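PDB 6YHH: beta-N-acetylglucosaminidase-like protein Glycoside hydrolase family 20 from Flavobacterium johnsoniae, which probably removes terminal N-acetylhexosamine residues from chitin-derived oligosaccharides as a beta-N-acetylhexosaminidase of the bacterium's chitin-degrading machinery. Local coordinates for residues A[277-289]-A[317-329]. Sequence-based numbering, arbitrary orientation.
Sequences AGIFSPTLDPSNP and ENEGKDWDANPKI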
loop_
_atom_site.group_PDB
_atom_site.type_symbol
_atom_site.label_atom_id
_atom_site.label_comp_id
_atom_site.label_asym_id
_atom_site.label_seq_id
_atom_site.Cartn_x
_atom_site.Cartn_y
_atom_site.Cartn_z
ATOM N N ALA A 277 -23.530 4.951 -10.586
ATOM C CA ALA A 277 -24.160 4.396 -9.436
ATOM C C ALA A 277 -25.662 4.447 -9.561
ATOM O O ALA A 277 -26.208 5.306 -10.293
ATOM C CB ALA A 277 -23.748 5.210 -8.216
ATOM N N GLY A 278 -26.333 3.595 -8.789
ATOM C CA GLY A 278 -27.805 3.647 -8.777
ATOM C C GLY A 278 -28.447 2.267 -8.756
ATOM O O GLY A 278 -27.830 1.305 -8.390
ATOM N N ILE A 279 -29.747 2.286 -8.977
ATOM C CA ILE A 279 -30.572 1.100 -9.042
ATOM C C ILE A 279 -30.944 0.934 -10.477
ATOM O O ILE A 279 -31.548 1.880 -11.078
ATOM C CB ILE A 279 -31.848 1.218 -8.178
ATOM C CG1 ILE A 279 -31.482 1.499 -6.734
ATOM C CG2 ILE A 279 -32.613 -0.087 -8.309
ATOM C CD1 ILE A 279 -32.651 1.837 -5.808
ATOM N N PHE A 280 -30.670 -0.212 -11.066
ATOM C CA PHE A 280 -30.824 -0.419 -12.495
ATOM C C PHE A 280 -31.849 -1.493 -12.793
ATOM O O PHE A 280 -32.164 -2.364 -11.919
ATOM C CB PHE A 280 -29.453 -0.685 -13.155
ATOM C CG PHE A 280 -28.490 0.495 -12.954
ATOM C CD1 PHE A 280 -28.556 1.626 -13.763
ATOM C CD2 PHE A 280 -27.644 0.513 -11.884
ATOM C CE1 PHE A 280 -27.769 2.753 -13.478
ATOM C CE2 PHE A 280 -26.828 1.597 -11.631
ATOM C CZ PHE A 280 -26.883 2.715 -12.427
ATOM N N SER A 281 -32.371 -1.465 -14.029
ATOM C CA SER A 281 -33.382 -2.421 -14.432
ATOM C C SER A 281 -32.974 -3.865 -14.853
ATOM O O SER A 281 -33.826 -4.746 -14.795
ATOM C CB SER A 281 -34.218 -1.799 -15.532
ATOM O OG SER A 281 -33.483 -1.644 -16.671
ATOM N N PRO A 282 -31.735 -4.123 -15.286
ATOM C CA PRO A 282 -31.468 -5.460 -15.799
ATOM C C PRO A 282 -31.600 -6.538 -14.682
ATOM O O PRO A 282 -31.044 -6.396 -13.600
ATOM C CB PRO A 282 -30.009 -5.373 -16.293
ATOM C CG PRO A 282 -29.867 -3.927 -16.716
ATOM C CD PRO A 282 -30.638 -3.191 -15.658
ATOM N N THR A 283 -32.408 -7.522 -14.954
ATOM C CA THR A 283 -32.825 -8.501 -13.977
ATOM C C THR A 283 -32.853 -9.873 -14.644
ATOM O O THR A 283 -33.461 -10.068 -15.749
ATOM C CB THR A 283 -34.283 -8.195 -13.441
ATOM O OG1 THR A 283 -34.399 -6.833 -13.047
ATOM C CG2 THR A 283 -34.656 -9.023 -12.242
ATOM N N LEU A 284 -32.330 -10.867 -13.949
ATOM C CA LEU A 284 -32.461 -12.252 -14.431
ATOM C C LEU A 284 -33.901 -12.714 -14.526
ATOM O O LEU A 284 -34.743 -12.312 -13.731
ATOM C CB LEU A 284 -31.754 -13.182 -13.479
ATOM C CG LEU A 284 -30.249 -13.198 -13.636
ATOM C CD1 LEU A 284 -29.427 -12.140 -14.324
ATOM C CD2 LEU A 284 -29.571 -14.153 -12.626
ATOM N N ASP A 285 -34.146 -13.556 -15.517
ATOM C CA ASP A 285 -35.501 -14.054 -15.823
ATOM C C ASP A 285 -35.790 -15.331 -15.077
ATOM O O ASP A 285 -35.297 -16.416 -15.441
ATOM C CB ASP A 285 -35.676 -14.216 -17.356
ATOM C CG ASP A 285 -37.042 -14.724 -17.770
ATOM O OD1 ASP A 285 -37.909 -15.039 -16.924
ATOM O OD2 ASP A 285 -37.244 -14.817 -19.030
ATOM N N PRO A 286 -36.687 -15.259 -14.071
ATOM C CA PRO A 286 -36.959 -16.454 -13.269
ATOM C C PRO A 286 -37.911 -17.473 -13.956
ATOM O O PRO A 286 -38.164 -18.514 -13.335
ATOM C CB PRO A 286 -37.667 -15.882 -12.066
ATOM C CG PRO A 286 -38.453 -14.716 -12.604
ATOM C CD PRO A 286 -37.551 -14.147 -13.679
ATOM N N SER A 287 -38.377 -17.118 -15.144
ATOM C CA SER A 287 -39.218 -18.018 -15.949
ATOM C C SER A 287 -38.411 -18.818 -16.923
ATOM O O SER A 287 -38.951 -19.758 -17.565
ATOM C CB SER A 287 -40.307 -17.175 -16.619
ATOM O OG SER A 287 -39.918 -16.552 -17.804
ATOM N N ASN A 288 -37.132 -18.501 -17.098
ATOM C CA ASN A 288 -36.351 -19.106 -18.162
ATOM C C ASN A 288 -35.548 -20.221 -17.562
ATOM O O ASN A 288 -34.706 -20.001 -16.689
ATOM C CB ASN A 288 -35.415 -18.035 -18.785
ATOM C CG ASN A 288 -34.643 -18.514 -19.989
ATOM O OD1 ASN A 288 -34.419 -19.726 -20.209
ATOM N ND2 ASN A 288 -34.187 -17.557 -20.784
ATOM N N PRO A 289 -35.699 -21.463 -18.075
ATOM C CA PRO A 289 -34.932 -22.562 -17.551
ATOM C C PRO A 289 -33.414 -22.394 -17.679
ATOM O O PRO A 289 -32.655 -22.933 -16.815
ATOM C CB PRO A 289 -35.403 -23.778 -18.400
ATOM C CG PRO A 289 -36.644 -23.350 -19.048
ATOM C CD PRO A 289 -36.599 -21.863 -19.190
ATOM N N GLU A 317 -33.280 -4.983 -4.234
ATOM C CA GLU A 317 -33.529 -3.959 -5.236
ATOM C C GLU A 317 -33.832 -4.431 -6.645
ATOM O O GLU A 317 -33.509 -3.736 -7.597
ATOM C CB GLU A 317 -32.372 -2.925 -5.274
ATOM C CG GLU A 317 -32.134 -2.163 -3.961
ATOM C CD GLU A 317 -30.989 -1.162 -4.089
ATOM O OE1 GLU A 317 -29.990 -1.435 -4.775
ATOM O OE2 GLU A 317 -31.065 -0.103 -3.424
ATOM N N ASN A 318 -34.640 -5.498 -6.758
ATOM C CA ASN A 318 -35.294 -5.817 -8.017
ATOM C C ASN A 318 -36.515 -4.884 -8.075
ATOM O O ASN A 318 -37.485 -5.135 -7.374
ATOM C CB ASN A 318 -35.678 -7.274 -8.020
ATOM C CG ASN A 318 -36.522 -7.640 -9.242
ATOM O OD1 ASN A 318 -36.627 -6.892 -10.181
ATOM N ND2 ASN A 318 -37.103 -8.800 -9.192
ATOM N N GLU A 319 -36.485 -3.839 -8.852
ATOM C CA GLU A 319 -37.704 -2.993 -8.867
ATOM C C GLU A 319 -38.834 -3.508 -9.743
ATOM O O GLU A 319 -39.960 -2.995 -9.741
ATOM C CB GLU A 319 -37.304 -1.604 -9.278
ATOM C CG GLU A 319 -36.598 -0.944 -8.110
ATOM C CD GLU A 319 -36.192 0.483 -8.403
ATOM O OE1 GLU A 319 -36.152 1.212 -7.415
ATOM O OE2 GLU A 319 -35.913 0.868 -9.602
ATOM N N GLY A 320 -38.557 -4.569 -10.473
ATOM C CA GLY A 320 -39.647 -5.352 -10.960
ATOM C C GLY A 320 -40.225 -4.856 -12.321
ATOM O O GLY A 320 -41.131 -5.502 -12.844
ATOM N N LYS A 321 -39.657 -3.822 -12.911
ATOM C CA LYS A 321 -40.253 -3.221 -14.145
ATOM C C LYS A 321 -40.181 -4.164 -15.345
ATOM O O LYS A 321 -41.195 -4.340 -16.048
ATOM C CB LYS A 321 -39.677 -1.859 -14.454
ATOM C CG LYS A 321 -39.963 -0.724 -13.434
ATOM C CD LYS A 321 -41.381 -0.619 -12.927
ATOM C CE LYS A 321 -41.678 0.641 -12.100
ATOM N NZ LYS A 321 -42.897 0.350 -11.245
ATOM N N ASP A 322 -39.030 -4.795 -15.592
ATOM C CA ASP A 322 -38.974 -5.760 -16.693
ATOM C C ASP A 322 -39.860 -6.975 -16.438
ATOM O O ASP A 322 -40.521 -7.509 -17.383
ATOM C CB ASP A 322 -37.549 -6.191 -16.952
ATOM C CG ASP A 322 -36.677 -5.098 -17.564
ATOM O OD1 ASP A 322 -37.139 -3.973 -17.956
ATOM O OD2 ASP A 322 -35.445 -5.406 -17.718
ATOM N N TRP A 323 -39.914 -7.437 -15.192
ATOM C CA TRP A 323 -40.827 -8.520 -14.843
ATOM C C TRP A 323 -42.283 -8.166 -15.159
ATOM O O TRP A 323 -42.982 -8.986 -15.782
ATOM C CB TRP A 323 -40.643 -8.937 -13.403
ATOM C CG TRP A 323 -39.365 -9.712 -13.158
ATOM C CD1 TRP A 323 -38.313 -9.873 -13.999
ATOM C CD2 TRP A 323 -39.027 -10.401 -11.941
ATOM N NE1 TRP A 323 -37.320 -10.643 -13.365
ATOM C CE2 TRP A 323 -37.765 -10.996 -12.122
ATOM C CE3 TRP A 323 -39.678 -10.564 -10.728
ATOM C CZ2 TRP A 323 -37.166 -11.764 -11.135
ATOM C CZ3 TRP A 323 -39.127 -11.343 -9.751
ATOM C CH2 TRP A 323 -37.854 -11.903 -9.933
ATOM N N ASP A 324 -42.712 -6.989 -14.728
ATOM C CA ASP A 324 -44.091 -6.507 -14.949
ATOM C C ASP A 324 -44.427 -6.470 -16.442
ATOM O O ASP A 324 -45.577 -6.700 -16.817
ATOM C CB ASP A 324 -44.232 -5.120 -14.359
ATOM C CG ASP A 324 -44.250 -5.082 -12.868
ATOM O OD1 ASP A 324 -44.402 -6.095 -12.181
ATOM O OD2 ASP A 324 -44.128 -3.910 -12.391
ATOM N N ALA A 325 -43.466 -6.136 -17.281
ATOM C CA ALA A 325 -43.709 -5.910 -18.708
ATOM C C ALA A 325 -43.656 -7.174 -19.503
ATOM O O ALA A 325 -44.067 -7.159 -20.621
ATOM C CB ALA A 325 -42.653 -4.982 -19.241
ATOM N N ASN A 326 -43.129 -8.278 -18.965
ATOM C CA ASN A 326 -42.809 -9.423 -19.783
ATOM C C ASN A 326 -43.985 -10.389 -19.699
ATOM O O ASN A 326 -44.258 -10.973 -18.668
ATOM C CB ASN A 326 -41.523 -10.074 -19.270
ATOM C CG ASN A 326 -41.077 -11.269 -20.115
ATOM O OD1 ASN A 326 -41.918 -12.081 -20.549
ATOM N ND2 ASN A 326 -39.761 -11.425 -20.332
ATOM N N PRO A 327 -44.728 -10.553 -20.804
ATOM C CA PRO A 327 -45.878 -11.457 -20.792
ATOM C C PRO A 327 -45.591 -12.918 -20.366
ATOM O O PRO A 327 -46.407 -13.521 -19.692
ATOM C CB PRO A 327 -46.304 -11.410 -22.278
ATOM C CG PRO A 327 -45.794 -10.170 -22.793
ATOM C CD PRO A 327 -44.487 -9.974 -22.129
ATOM N N LYS A 328 -44.410 -13.445 -20.690
ATOM C CA LYS A 328 -43.988 -14.763 -20.264
ATOM C C LYS A 328 -43.803 -14.882 -18.788
ATOM O O LYS A 328 -44.143 -15.915 -18.215
ATOM C CB LYS A 328 -42.709 -15.208 -20.932
ATOM C CG LYS A 328 -42.950 -15.421 -22.405
ATOM C CD LYS A 328 -41.714 -15.655 -23.230
ATOM C CE LYS A 328 -42.109 -16.480 -24.464
ATOM N NZ LYS A 328 -41.162 -16.230 -25.551
ATOM N N ILE A 329 -43.224 -13.858 -18.157
ATOM C CA ILE A 329 -43.034 -13.866 -16.718
ATOM C C ILE A 329 -44.413 -13.745 -16.070
ATOM O O ILE A 329 -44.699 -14.371 -15.066
ATOM C CB ILE A 329 -42.064 -12.736 -16.308
ATOM C CG1 ILE A 329 -40.674 -13.071 -16.920
ATOM C CG2 ILE A 329 -42.019 -12.550 -14.770
ATOM C CD1 ILE A 329 -39.565 -12.068 -16.675
HETATM O O HOH W 1 -28.060 0.309 -5.786
HETATM O O HOH W 2 -31.486 -3.818 -9.646
HETATM O O HOH W 3 -36.523 -4.443 -14.343
HETATM O O HOH W 4 -33.285 -3.786 -18.303
HETATM O O HOH W 5 -33.703 -7.434 -17.723
HETATM O O HOH W 6 -39.111 -14.744 -20.740
#
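Ile279 lies across the carboxylates of two acidic side chains, while Trp323 and Thr283 join the two segments farther along. With CG1 anti to its carbonyl carbon (chi1 -57°), Ile279 sends one branch to each acid: CD1 comes within 3.5 Å of Glu317 OE2, and CG2 within 3.6 Å of Glu319 CD. Both glutamates cross the isoleucine at about a right angle, and a water donating to Gly278 O and Glu317 OE1 adds a polar bridge beside this contact of aliphatic branches with carboxylates.

The indole of Trp323 reaches the loop 277-289 edge first. Its NE1 donates to Leu284 O at 3.1 Å, with the acceptor almost in the ring plane but the N-H bent to 146°; Ser249 OG offers a second, weak bond. Pro286 lies over one face in a CH-pi contact, its CG 3.9 Å from the centroid of the six-membered ring, and the amide ND2 of Asn318 sits above the opposite face near the rim. Thr283 fills the angle between Asn318 and the indole. Its CG2, anti to the backbone N, approaches Trp323 NE1 obliquely at 3.3 Å, while OG1 turns back to donate to Ser281 O.

Between the Ile279 contact and the indole the link is largely water. Asp322 OD2 faces Ser281 O, another acceptor, and instead takes bonds from two waters, one of which also accepts from Thr283 N.

Beyond the indole, Asp285 OD1 accepts from Ser287 N, closing an Asx turn, and also from Ser287 OG; Ile329 CG1 packs against this oxygen.

Glu317 is the predicted proton donor, and a Tris molecule, probably from the crystallisation liquor, bonds weakly to its OE1. One end of the contact thus borders the predicted active site; the rest is structural packing of the loop preceding helix 289-302 against the loop and short helices after Glu317, within the family 20 TIM-barrel catalytic domain.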